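Local structure of DNA-binding protein reb1 (Schizosaccharomyces pombe, 5EYB) at residues 112-117 against 135-140; 28-31 against 36-39; 235-240 against 254-259; 285-290 against 324-329. The protein binds specific DNA sites in the ribosomal DNA and upstream of RNA polymerase II genes, and takes part in terminating RNA polymerase I transcription. All blocks are in the same frame, centred on the assembly; numbering follows the deposited sequence.

In the fold
All four contacts join helices of a protein with no strands. Contacts 1 and 2 lie in two separate Myb-associated domains, contact 3 in the second Myb-type domain, and contact 4 further along the chain. Contacts 3 and 4 touch: L235 packs on F325 and I328. Contacts 1 and 2 stand apart from each other, with centres about 43 Å apart. Contact 4 is the buried one and carries the only hydrogen bond that crosses between segments. Contacts 1 and 3 are partly buried and mainly apolar, and each comes within about 4 Å of the DNA. Contact 2 is partly buried as well, but pairs a buried sulfur with an exposed imidazole beside a polar helix cap.

Contact 1. Residues 112-117 against 135-140; sequences HNFIMD and PKTIRM
F114 reaches from helix 101-116 to T137 and I138 on the first turn of helix 136-147. The far end of its ring does the touching. CE1 lies 3.5 Å from the backbone O of T137, and CZ is nearly as close to the same oxygen. On the other ring flank, CE2 meets CD1 of I138 at 3.8 Å. Both partners approach the ring obliquely. The T137 side chain adds a looser touch, with OG1 4.1 Å from F114 CZ.

The torsions explain how the groups meet. The CG of F114 is anti to its backbone N (chi1 -179°), and the ring extends straight toward the second helix. I138 starts out pointing away from F114. Its chain then turns back (chi1 -71°, chi2 -61°) and brings CD1 to the ring, where the two side chains cross at about a right angle.

Around this pair of contacts, the ring of F141 meets the F114 ring from the next turn of helix 136-147. I138 also packs on Q128 and I129 of helix 122-129 and on W120. P135 is the N-cap of helix 136-147, and its O accepts a hydrogen bond from R139 N at 3.0 Å. The contact therefore ties together helices of the second Myb-associated domain, within about 4 Å of the bound DNA at its nearest atom.

No hydrogen bond spans the two segments. One aromatic ring bridges a backbone carbonyl and a methyl group, so cohesion here rests on van der Waals packing rather than on directional bonds.

Contact 2. Residues 28-31 against 36-39; sequences NFCQ and DHTQ
A capped helix start, that of helix 37-43, forms one half of this contact, where H37 meets C30 near the end of helix 16-32. The sulfur of C30 comes to the edge of the imidazole, near the ring plane. SG is 3.1 Å from H37 ND1 and 3.4 Å from H37 CE1. It stands 4.1 Å from the centroid of the H37 ring, so this is a sulfur-aromatic contact at the ring edge and not over a face. C30 points its side chain toward the other segment. H37 begins at an angle to it, and with CG anti to the carbonyl carbon (chi1 -79°) the ring comes back to the sulfur.

Both residues belong to the first Myb-associated domain, where a short connection turns the chain from helix 16-32 into helix 37-43. D36 is the N-cap of the second helix. Its OD1 accepts the backbone N of H37 at 2.6 Å, and its OD2 takes the hydroxyl OG1 of T38 at 3.0 Å. Each carboxylate oxygen is met from well above the carboxylate plane. D36 N donates to Q39 OE1 at 2.8 Å, with an N-H...O angle of 143°. That bond, from the N-cap amide to the side chain three residues on, is one half of a capping box; the other half is not made. The D36 side chain sets off away from residues 28-31, but the SG of C30 lies 4.1 Å from the backbone C of D36. C30 also touches V40, and F29 packs on V40 and on P52, L53 and L56 of helix 51-63.

Contact 3. Residues 235-240 against 254-259; sequences LQIVAE and TLVAQM
I237 is wedged between V256 and M259, where helix 228-238 meets helix 253-260 within the second Myb-type DNA-binding domain. Residues 254-259 fall in its predicted helix-turn-helix. Helix 228-238 supplies I237, and helix 253-260 supplies the two partners. The tighter side is the one with V256. I237 CD1 sits near both methyls of the valine, 3.4 Å from V256 CG1 and 3.7 Å from V256 CG2. The two side chains meet nearly perpendicular. In I237, chi1 (47°) and chi2 (94°) together bring CD1 to the buried valine.

Packing is looser toward M259, an exposed residue. The methionine chain bends at its last torsion (chi3 -72°), which turns CE back along the isoleucine. The two chains run past one another head to tail.

V256 also packs on I251 and on C268 of helix 265-275, and V238 touches F272 of that same helix. The three helices thus share one small hydrophobic core, as in Myb repeats, where the third helix is the one that reads DNA. With no hydrogen bond between the segments, side-chain shape decides the fit. V238 gives a marginal touch beside the centre, with its CG1 4.5 Å from V256 CG2. On the exposed flank, M259 CE stops 4.2 Å from I237 CB.

Contact 4. Residues 285-290 against 324-329; sequences QENVWL and LFQFIN
Q326 stretches out from helix 320-333 with its CG trans to N, then bends at chi2 (65°) and turns its amide toward N287. N287 holds CG anti to its carbonyl carbon, which swings its own amide round to meet it. The result is a hydrogen bond from Q326 NE2 to N287 OD1, 2.8 Å long. It is not straight, with an N-H...O angle of 138°. The two side chains run crosswise, yet their amide planes are nearly parallel, only 9° apart. NE2 approaches OD1 somewhat off the asparagine carbonyl plane.

Beside this polar pair lies an apolar one. L290 CD2 rests 3.8 Å from Q326 CG, so the glutamine offers its CB and CG to the leucine and its NE2 to the asparagine. The bond gives OD1 of N287, a buried residue, a partner within the protein.

Segments 285-290 and 324-329 run almost perpendicular, on helices 284-299 and 320-333. F282 touches N287, L290 and Q326, while L290 also packs on W307 of helix 307-314. Beyond them, L324 and I328 lean on helix 228-238, joining this helical region to the second Myb-type domain.

Contact 1. Residues 112-117 against 135-140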
loop_
_atom_site.group_PDB
_atom_site.type_symbol
_atom_site.label_atom_id
_atom_site.label_comp_id
_atom_site.label_asym_id
_atom_site.label_seq_id
_atom_site.Cartn_x
_atom_site.Cartn_y
_atom_site.Cartn_z
ATOM N N HIS A 112 -0.777 -25.933 17.486
ATOM C CA HIS A 112 -1.701 -26.439 18.493
ATOM C C HIS A 112 -1.306 -27.842 18.946
ATOM O O HIS A 112 -1.459 -28.180 20.113
ATOM C CB HIS A 112 -3.138 -26.433 17.963
ATOM N N ASN A 113 -0.794 -28.651 18.024
ATOM C CA ASN A 113 -0.304 -29.984 18.367
ATOM C C ASN A 113 0.967 -29.904 19.203
ATOM O O ASN A 113 1.121 -30.617 20.195
ATOM C CB ASN A 113 -0.060 -30.814 17.103
ATOM C CG ASN A 113 -1.348 -31.283 16.461
ATOM O OD1 ASN A 113 -2.428 -30.761 16.750
ATOM N ND2 ASN A 113 -1.244 -32.275 15.589
ATOM N N PHE A 114 1.866 -29.010 18.805
ATOM C CA PHE A 114 3.140 -28.830 19.493
ATOM C C PHE A 114 2.940 -28.227 20.881
ATOM O O PHE A 114 3.668 -28.552 21.818
ATOM C CB PHE A 114 4.077 -27.949 18.660
ATOM C CG PHE A 114 5.423 -27.722 19.291
ATOM C CD1 PHE A 114 6.450 -28.636 19.118
ATOM C CD2 PHE A 114 5.665 -26.588 20.048
ATOM C CE1 PHE A 114 7.688 -28.426 19.695
ATOM C CE2 PHE A 114 6.902 -26.377 20.627
ATOM C CZ PHE A 114 7.913 -27.296 20.449
ATOM N N ILE A 115 1.952 -27.348 21.004
ATOM C CA ILE A 115 1.667 -26.702 22.279
ATOM C C ILE A 115 0.976 -27.643 23.275
ATOM O O ILE A 115 1.250 -27.564 24.471
ATOM C CB ILE A 115 0.796 -25.448 22.089
ATOM N N MET A 116 0.076 -28.507 22.789
ATOM C CA MET A 116 -0.596 -29.510 23.627
ATOM C C MET A 116 0.443 -30.506 24.127
ATOM O O MET A 116 0.415 -30.937 25.283
ATOM C CB MET A 116 -1.726 -30.223 22.855
ATOM C CG MET A 116 -2.971 -29.352 22.587
ATOM S SD MET A 116 -3.761 -28.712 24.077
ATOM C CE MET A 116 -4.451 -30.220 24.788
ATOM N N ASP A 117 1.364 -30.864 23.241
ATOM C CA ASP A 117 2.519 -31.653 23.636
ATOM C C ASP A 117 3.447 -30.738 24.431
ATOM O O ASP A 117 3.372 -29.520 24.296
ATOM C CB ASP A 117 3.225 -32.250 22.413
ATOM C CG ASP A 117 4.146 -33.414 22.775
ATOM O OD1 ASP A 117 4.211 -34.395 22.000
ATOM O OD2 ASP A 117 4.811 -33.344 23.832
ATOM N N PRO A 135 15.408 -23.082 21.447
ATOM C CA PRO A 135 15.863 -24.397 21.916
ATOM C C PRO A 135 15.719 -25.484 20.854
ATOM O O PRO A 135 15.161 -25.233 19.785
ATOM C CB PRO A 135 14.943 -24.679 23.106
ATOM C CG PRO A 135 13.698 -23.923 22.792
ATOM C CD PRO A 135 14.157 -22.666 22.107
ATOM N N LYS A 136 16.213 -26.679 21.158
ATOM C CA LYS A 136 16.183 -27.793 20.217
ATOM C C LYS A 136 14.758 -28.244 19.890
ATOM O O LYS A 136 14.488 -28.710 18.783
ATOM C CB LYS A 136 16.986 -28.972 20.770
ATOM N N THR A 137 13.853 -28.105 20.854
ATOM C CA THR A 137 12.460 -28.488 20.652
ATOM C C THR A 137 11.800 -27.584 19.621
ATOM O O THR A 137 11.028 -28.045 18.782
ATOM C CB THR A 137 11.653 -28.425 21.961
ATOM O OG1 THR A 137 11.505 -27.060 22.371
ATOM C CG2 THR A 137 12.352 -29.209 23.059
ATOM N N ILE A 138 12.107 -26.292 19.694
ATOM C CA ILE A 138 11.591 -25.325 18.731
ATOM C C ILE A 138 12.238 -25.545 17.369
ATOM O O ILE A 138 11.573 -25.484 16.337
ATOM C CB ILE A 138 11.835 -23.874 19.199
ATOM C CG1 ILE A 138 10.924 -23.542 20.378
ATOM C CG2 ILE A 138 11.575 -22.891 18.076
ATOM C CD1 ILE A 138 9.453 -23.639 20.047
ATOM N N ARG A 139 13.539 -25.815 17.379
ATOM C CA ARG A 139 14.287 -26.079 16.156
ATOM C C ARG A 139 13.743 -27.315 15.446
ATOM O O ARG A 139 13.746 -27.390 14.216
ATOM C CB ARG A 139 15.777 -26.258 16.465
ATOM N N MET A 140 13.270 -28.279 16.230
ATOM C CA MET A 140 12.713 -29.505 15.678
ATOM C C MET A 140 11.287 -29.270 15.186
ATOM O O MET A 140 10.843 -29.892 14.219
ATOM C CB MET A 140 12.747 -30.625 16.721
ATOM C CG MET A 140 12.637 -32.020 16.127
ATOM S SD MET A 140 13.972 -32.382 14.968
ATOM C CE MET A 140 13.382 -33.910 14.242
#

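Contact 2. Residues 28-31 against 36-39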
loop_
_atom_site.group_PDB
_atom_site.type_symbol
_atom_site.label_atom_id
_atom_site.label_comp_id
_atom_site.label_asym_id
_atom_site.label_seq_id
_atom_site.Cartn_x
_atom_site.Cartn_y
_atom_site.Cartn_z
ATOM N N ASN A 28 -27.092 -20.462 4.489
ATOM C CA ASN A 28 -28.289 -20.246 5.294
ATOM C C ASN A 28 -29.195 -19.197 4.668
ATOM O O ASN A 28 -30.417 -19.253 4.802
ATOM C CB ASN A 28 -27.907 -19.832 6.715
ATOM C CG ASN A 28 -27.158 -20.921 7.457
ATOM O OD1 ASN A 28 -27.426 -22.111 7.278
ATOM N ND2 ASN A 28 -26.209 -20.519 8.295
ATOM N N PHE A 29 -28.578 -18.240 3.984
ATOM C CA PHE A 29 -29.304 -17.196 3.277
ATOM C C PHE A 29 -30.159 -17.785 2.165
ATOM O O PHE A 29 -31.324 -17.421 2.005
ATOM C CB PHE A 29 -28.326 -16.171 2.704
ATOM C CG PHE A 29 -28.983 -15.086 1.901
ATOM C CD1 PHE A 29 -29.634 -14.038 2.527
ATOM C CD2 PHE A 29 -28.940 -15.110 0.518
ATOM C CE1 PHE A 29 -30.233 -13.038 1.789
ATOM C CE2 PHE A 29 -29.538 -14.113 -0.224
ATOM C CZ PHE A 29 -30.184 -13.076 0.412
ATOM N N CYS A 30 -29.571 -18.701 1.400
ATOM C CA CYS A 30 -30.270 -19.354 0.300
ATOM C C CYS A 30 -31.437 -20.196 0.799
ATOM O O CYS A 30 -32.525 -20.166 0.224
ATOM C CB CYS A 30 -29.304 -20.226 -0.506
ATOM S SG CYS A 30 -28.138 -19.306 -1.542
ATOM N N GLN A 31 -31.204 -20.947 1.870
ATOM C CA GLN A 31 -32.237 -21.805 2.442
ATOM C C GLN A 31 -33.390 -20.985 3.008
ATOM O O GLN A 31 -34.546 -21.398 2.946
ATOM C CB GLN A 31 -31.648 -22.701 3.533
ATOM C CG GLN A 31 -30.759 -23.818 3.009
ATOM C CD GLN A 31 -31.522 -24.815 2.160
ATOM O OE1 GLN A 31 -31.577 -24.692 0.935
ATOM N NE2 GLN A 31 -32.116 -25.812 2.806
ATOM N N ASP A 36 -31.131 -19.782 -5.076
ATOM C CA ASP A 36 -29.994 -20.567 -5.527
ATOM C C ASP A 36 -28.756 -19.679 -5.563
ATOM O O ASP A 36 -28.868 -18.454 -5.591
ATOM C CB ASP A 36 -30.271 -21.176 -6.904
ATOM C CG ASP A 36 -29.150 -22.079 -7.383
ATOM O OD1 ASP A 36 -28.381 -22.584 -6.538
ATOM O OD2 ASP A 36 -29.039 -22.287 -8.609
ATOM N N HIS A 37 -27.580 -20.300 -5.554
ATOM C CA HIS A 37 -26.323 -19.563 -5.623
ATOM C C HIS A 37 -26.191 -18.786 -6.931
ATOM O O HIS A 37 -25.450 -17.809 -7.007
ATOM C CB HIS A 37 -25.138 -20.516 -5.455
ATOM C CG HIS A 37 -24.868 -20.896 -4.032
ATOM N ND1 HIS A 37 -25.543 -20.332 -2.970
ATOM C CD2 HIS A 37 -23.996 -21.780 -3.495
ATOM C CE1 HIS A 37 -25.098 -20.853 -1.841
ATOM N NE2 HIS A 37 -24.159 -21.734 -2.131
ATOM N N THR A 38 -26.913 -19.218 -7.958
ATOM C CA THR A 38 -26.911 -18.506 -9.228
ATOM C C THR A 38 -27.710 -17.210 -9.122
ATOM O O THR A 38 -27.362 -16.202 -9.738
ATOM C CB THR A 38 -27.491 -19.366 -10.364
ATOM O OG1 THR A 38 -28.870 -19.647 -10.097
ATOM C CG2 THR A 38 -26.719 -20.673 -10.487
ATOM N N GLN A 39 -28.782 -17.243 -8.336
ATOM C CA GLN A 39 -29.637 -16.075 -8.160
ATOM C C GLN A 39 -28.930 -14.992 -7.361
ATOM O O GLN A 39 -29.112 -13.802 -7.614
ATOM C CB GLN A 39 -30.942 -16.467 -7.471
ATOM C CG GLN A 39 -31.803 -17.411 -8.286
ATOM C CD GLN A 39 -33.050 -17.839 -7.547
ATOM O OE1 GLN A 39 -33.049 -18.843 -6.835
ATOM N NE2 GLN A 39 -34.127 -17.077 -7.708
#

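Contact 3. Residues 235-240 against 254-259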
loop_
_atom_site.group_PDB
_atom_site.type_symbol
_atom_site.label_atom_id
_atom_site.label_comp_id
_atom_site.label_asym_id
_atom_site.label_seq_id
_atom_site.Cartn_x
_atom_site.Cartn_y
_atom_site.Cartn_z
ATOM N N LEU A 235 12.243 14.067 -9.282
ATOM C CA LEU A 235 12.721 13.632 -10.586
ATOM C C LEU A 235 14.241 13.700 -10.671
ATOM O O LEU A 235 14.864 12.939 -11.409
ATOM C CB LEU A 235 12.096 14.481 -11.687
ATOM C CG LEU A 235 10.578 14.350 -11.775
ATOM C CD1 LEU A 235 10.004 15.326 -12.786
ATOM C CD2 LEU A 235 10.222 12.920 -12.133
ATOM N N GLN A 236 14.833 14.618 -9.915
ATOM C CA GLN A 236 16.277 14.791 -9.936
ATOM C C GLN A 236 16.981 13.645 -9.215
ATOM O O GLN A 236 18.079 13.246 -9.606
ATOM C CB GLN A 236 16.667 16.134 -9.310
ATOM N N ILE A 237 16.348 13.110 -8.173
ATOM C CA ILE A 237 16.980 12.075 -7.359
ATOM C C ILE A 237 16.854 10.684 -7.972
ATOM O O ILE A 237 17.687 9.817 -7.717
ATOM C CB ILE A 237 16.405 12.051 -5.926
ATOM C CG1 ILE A 237 14.882 12.091 -5.945
ATOM C CG2 ILE A 237 16.915 13.232 -5.134
ATOM C CD1 ILE A 237 14.242 10.743 -5.894
ATOM N N VAL A 238 15.818 10.467 -8.777
ATOM C CA VAL A 238 15.662 9.189 -9.465
ATOM C C VAL A 238 16.634 9.119 -10.638
ATOM O O VAL A 238 17.012 8.034 -11.080
ATOM C CB VAL A 238 14.218 8.970 -9.959
ATOM C CG1 VAL A 238 13.282 8.818 -8.777
ATOM C CG2 VAL A 238 13.773 10.116 -10.851
ATOM N N ALA A 239 17.042 10.288 -11.123
ATOM C CA ALA A 239 18.045 10.384 -12.174
ATOM C C ALA A 239 19.426 10.046 -11.619
ATOM O O ALA A 239 20.324 9.648 -12.359
ATOM C CB ALA A 239 18.039 11.771 -12.790
ATOM N N GLU A 240 19.588 10.208 -10.311
ATOM C CA GLU A 240 20.817 9.809 -9.640
ATOM C C GLU A 240 20.587 8.557 -8.797
ATOM O O GLU A 240 20.191 8.640 -7.634
ATOM C CB GLU A 240 21.349 10.947 -8.767
ATOM N N THR A 254 13.478 3.806 -0.398
ATOM C CA THR A 254 13.833 4.197 0.961
ATOM C C THR A 254 14.904 5.283 0.927
ATOM O O THR A 254 14.836 6.260 1.672
ATOM C CB THR A 254 14.331 3.002 1.792
ATOM O OG1 THR A 254 13.294 2.019 1.887
ATOM C CG2 THR A 254 14.708 3.454 3.190
ATOM N N LEU A 255 15.889 5.116 0.049
ATOM C CA LEU A 255 16.922 6.133 -0.112
ATOM C C LEU A 255 16.341 7.371 -0.786
ATOM O O LEU A 255 16.712 8.495 -0.452
ATOM C CB LEU A 255 18.104 5.596 -0.919
ATOM C CG LEU A 255 19.269 6.567 -1.140
ATOM C CD1 LEU A 255 19.899 6.975 0.186
ATOM C CD2 LEU A 255 20.311 5.967 -2.081
ATOM N N VAL A 256 15.427 7.155 -1.728
ATOM C CA VAL A 256 14.760 8.241 -2.438
ATOM C C VAL A 256 14.038 9.178 -1.472
ATOM O O VAL A 256 14.157 10.401 -1.572
ATOM C CB VAL A 256 13.757 7.691 -3.473
ATOM C CG1 VAL A 256 12.650 8.700 -3.757
ATOM C CG2 VAL A 256 14.478 7.274 -4.750
ATOM N N ALA A 257 13.297 8.598 -0.535
ATOM C CA ALA A 257 12.571 9.381 0.457
ATOM C C ALA A 257 13.528 10.114 1.394
ATOM O O ALA A 257 13.284 11.257 1.778
ATOM C CB ALA A 257 11.637 8.485 1.251
ATOM N N GLN A 258 14.617 9.446 1.758
ATOM C CA GLN A 258 15.612 10.031 2.644
ATOM C C GLN A 258 16.200 11.312 2.057
ATOM O O GLN A 258 16.345 12.316 2.757
ATOM C CB GLN A 258 16.729 9.023 2.930
ATOM C CG GLN A 258 17.911 9.604 3.692
ATOM C CD GLN A 258 19.062 8.624 3.814
ATOM O OE1 GLN A 258 18.858 7.409 3.828
ATOM N NE2 GLN A 258 20.280 9.149 3.895
ATOM N N MET A 259 16.526 11.277 0.769
ATOM C CA MET A 259 17.123 12.429 0.100
ATOM C C MET A 259 16.110 13.543 -0.153
ATOM O O MET A 259 16.454 14.722 -0.093
ATOM C CB MET A 259 17.770 12.002 -1.216
ATOM C CG MET A 259 18.957 11.071 -1.045
ATOM S SD MET A 259 19.752 10.678 -2.615
ATOM C CE MET A 259 18.542 9.586 -3.350
#

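Contact 4. Residues 285-290 against 324-329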
loop_
_atom_site.group_PDB
_atom_site.type_symbol
_atom_site.label_atom_id
_atom_site.label_comp_id
_atom_site.label_asym_id
_atom_site.label_seq_id
_atom_site.Cartn_x
_atom_site.Cartn_y
_atom_site.Cartn_z
ATOM N N GLN A 285 2.046 20.907 -31.383
ATOM C CA GLN A 285 0.759 21.522 -31.077
ATOM C C GLN A 285 0.320 21.226 -29.649
ATOM O O GLN A 285 -0.271 22.078 -28.986
ATOM C CB GLN A 285 -0.316 21.042 -32.057
ATOM C CG GLN A 285 -0.002 21.302 -33.526
ATOM C CD GLN A 285 0.905 20.244 -34.135
ATOM O OE1 GLN A 285 1.451 19.396 -33.427
ATOM N NE2 GLN A 285 1.065 20.288 -35.453
ATOM N N GLU A 286 0.609 20.016 -29.180
ATOM C CA GLU A 286 0.233 19.609 -27.831
ATOM C C GLU A 286 0.999 20.412 -26.782
ATOM O O GLU A 286 0.436 20.815 -25.762
ATOM C CB GLU A 286 0.476 18.111 -27.637
ATOM N N ASN A 287 2.283 20.645 -27.040
ATOM C CA ASN A 287 3.113 21.447 -26.148
ATOM C C ASN A 287 2.653 22.898 -26.092
ATOM O O ASN A 287 2.659 23.517 -25.029
ATOM C CB ASN A 287 4.580 21.385 -26.576
ATOM C CG ASN A 287 5.246 20.083 -26.181
ATOM O OD1 ASN A 287 4.881 19.463 -25.183
ATOM N ND2 ASN A 287 6.235 19.664 -26.963
ATOM N N VAL A 288 2.257 23.433 -27.244
ATOM C CA VAL A 288 1.755 24.801 -27.329
ATOM C C VAL A 288 0.519 24.991 -26.459
ATOM O O VAL A 288 0.456 25.919 -25.651
ATOM C CB VAL A 288 1.404 25.189 -28.776
ATOM C CG1 VAL A 288 0.703 26.537 -28.804
ATOM C CG2 VAL A 288 2.651 25.214 -29.639
ATOM N N TRP A 289 -0.457 24.105 -26.630
ATOM C CA TRP A 289 -1.702 24.175 -25.875
ATOM C C TRP A 289 -1.443 24.160 -24.374
ATOM O O TRP A 289 -2.049 24.925 -23.623
ATOM C CB TRP A 289 -2.628 23.018 -26.257
ATOM C CG TRP A 289 -3.888 22.977 -25.443
ATOM C CD1 TRP A 289 -5.066 23.606 -25.721
ATOM C CD2 TRP A 289 -4.091 22.273 -24.213
ATOM N NE1 TRP A 289 -5.990 23.336 -24.741
ATOM C CE2 TRP A 289 -5.415 22.519 -23.803
ATOM C CE3 TRP A 289 -3.279 21.459 -23.418
ATOM C CZ2 TRP A 289 -5.948 21.979 -22.634
ATOM C CZ3 TRP A 289 -3.808 20.923 -22.260
ATOM C CH2 TRP A 289 -5.128 21.185 -21.877
ATOM N N LEU A 290 -0.533 23.291 -23.947
ATOM C CA LEU A 290 -0.194 23.175 -22.535
ATOM C C LEU A 290 0.446 24.456 -22.017
ATOM O O LEU A 290 0.050 24.978 -20.978
ATOM C CB LEU A 290 0.742 21.991 -22.302
ATOM C CG LEU A 290 1.196 21.771 -20.858
ATOM C CD1 LEU A 290 -0.002 21.657 -19.929
ATOM C CD2 LEU A 290 2.077 20.537 -20.751
ATOM N N LEU A 324 2.042 17.782 -15.416
ATOM C CA LEU A 324 3.115 18.331 -14.592
ATOM C C LEU A 324 4.454 17.757 -15.022
ATOM O O LEU A 324 5.444 18.476 -15.118
ATOM C CB LEU A 324 2.878 18.043 -13.109
ATOM C CG LEU A 324 2.124 19.092 -12.291
ATOM C CD1 LEU A 324 0.711 19.251 -12.801
ATOM C CD2 LEU A 324 2.111 18.709 -10.827
ATOM N N PHE A 325 4.473 16.456 -15.278
ATOM C CA PHE A 325 5.674 15.787 -15.751
ATOM C C PHE A 325 6.154 16.405 -17.057
ATOM O O PHE A 325 7.348 16.648 -17.236
ATOM C CB PHE A 325 5.414 14.293 -15.937
ATOM C CG PHE A 325 6.614 13.524 -16.404
ATOM C CD1 PHE A 325 7.668 13.264 -15.543
ATOM C CD2 PHE A 325 6.688 13.059 -17.706
ATOM C CE1 PHE A 325 8.777 12.553 -15.972
ATOM C CE2 PHE A 325 7.793 12.347 -18.142
ATOM C CZ PHE A 325 8.838 12.094 -17.274
ATOM N N GLN A 326 5.215 16.669 -17.959
ATOM C CA GLN A 326 5.544 17.245 -19.256
ATOM C C GLN A 326 6.051 18.675 -19.123
ATOM O O GLN A 326 6.964 19.091 -19.836
ATOM C CB GLN A 326 4.329 17.202 -20.184
ATOM C CG GLN A 326 4.588 17.787 -21.566
ATOM C CD GLN A 326 5.602 16.988 -22.366
ATOM O OE1 GLN A 326 5.922 15.847 -22.029
ATOM N NE2 GLN A 326 6.112 17.585 -23.437
ATOM N N PHE A 327 5.453 19.423 -18.202
ATOM C CA PHE A 327 5.863 20.799 -17.957
ATOM C C PHE A 327 7.287 20.861 -17.404
ATOM O O PHE A 327 8.057 21.751 -17.767
ATOM C CB PHE A 327 4.885 21.483 -16.999
ATOM C CG PHE A 327 5.198 22.930 -16.741
ATOM C CD1 PHE A 327 5.478 23.792 -17.788
ATOM C CD2 PHE A 327 5.192 23.431 -15.451
ATOM C CE1 PHE A 327 5.759 25.123 -17.553
ATOM C CE2 PHE A 327 5.472 24.760 -15.211
ATOM C CZ PHE A 327 5.756 25.608 -16.264
ATOM N N ILE A 328 7.632 19.914 -16.533
ATOM C CA ILE A 328 8.976 19.842 -15.964
ATOM C C ILE A 328 10.019 19.669 -17.065
ATOM O O ILE A 328 11.027 20.378 -17.098
ATOM C CB ILE A 328 9.113 18.679 -14.954
ATOM C CG1 ILE A 328 8.145 18.854 -13.784
ATOM C CG2 ILE A 328 10.539 18.590 -14.433
ATOM C CD1 ILE A 328 8.407 20.082 -12.979
ATOM N N ASN A 329 9.765 18.732 -17.972
ATOM C CA ASN A 329 10.702 18.445 -19.050
ATOM C C ASN A 329 10.802 19.588 -20.053
ATOM O O ASN A 329 11.856 19.812 -20.645
ATOM C CB ASN A 329 10.305 17.155 -19.768
ATOM C CG ASN A 329 10.391 15.940 -18.868
ATOM O OD1 ASN A 329 10.451 16.062 -17.644
ATOM N ND2 ASN A 329 10.398 14.756 -19.470
#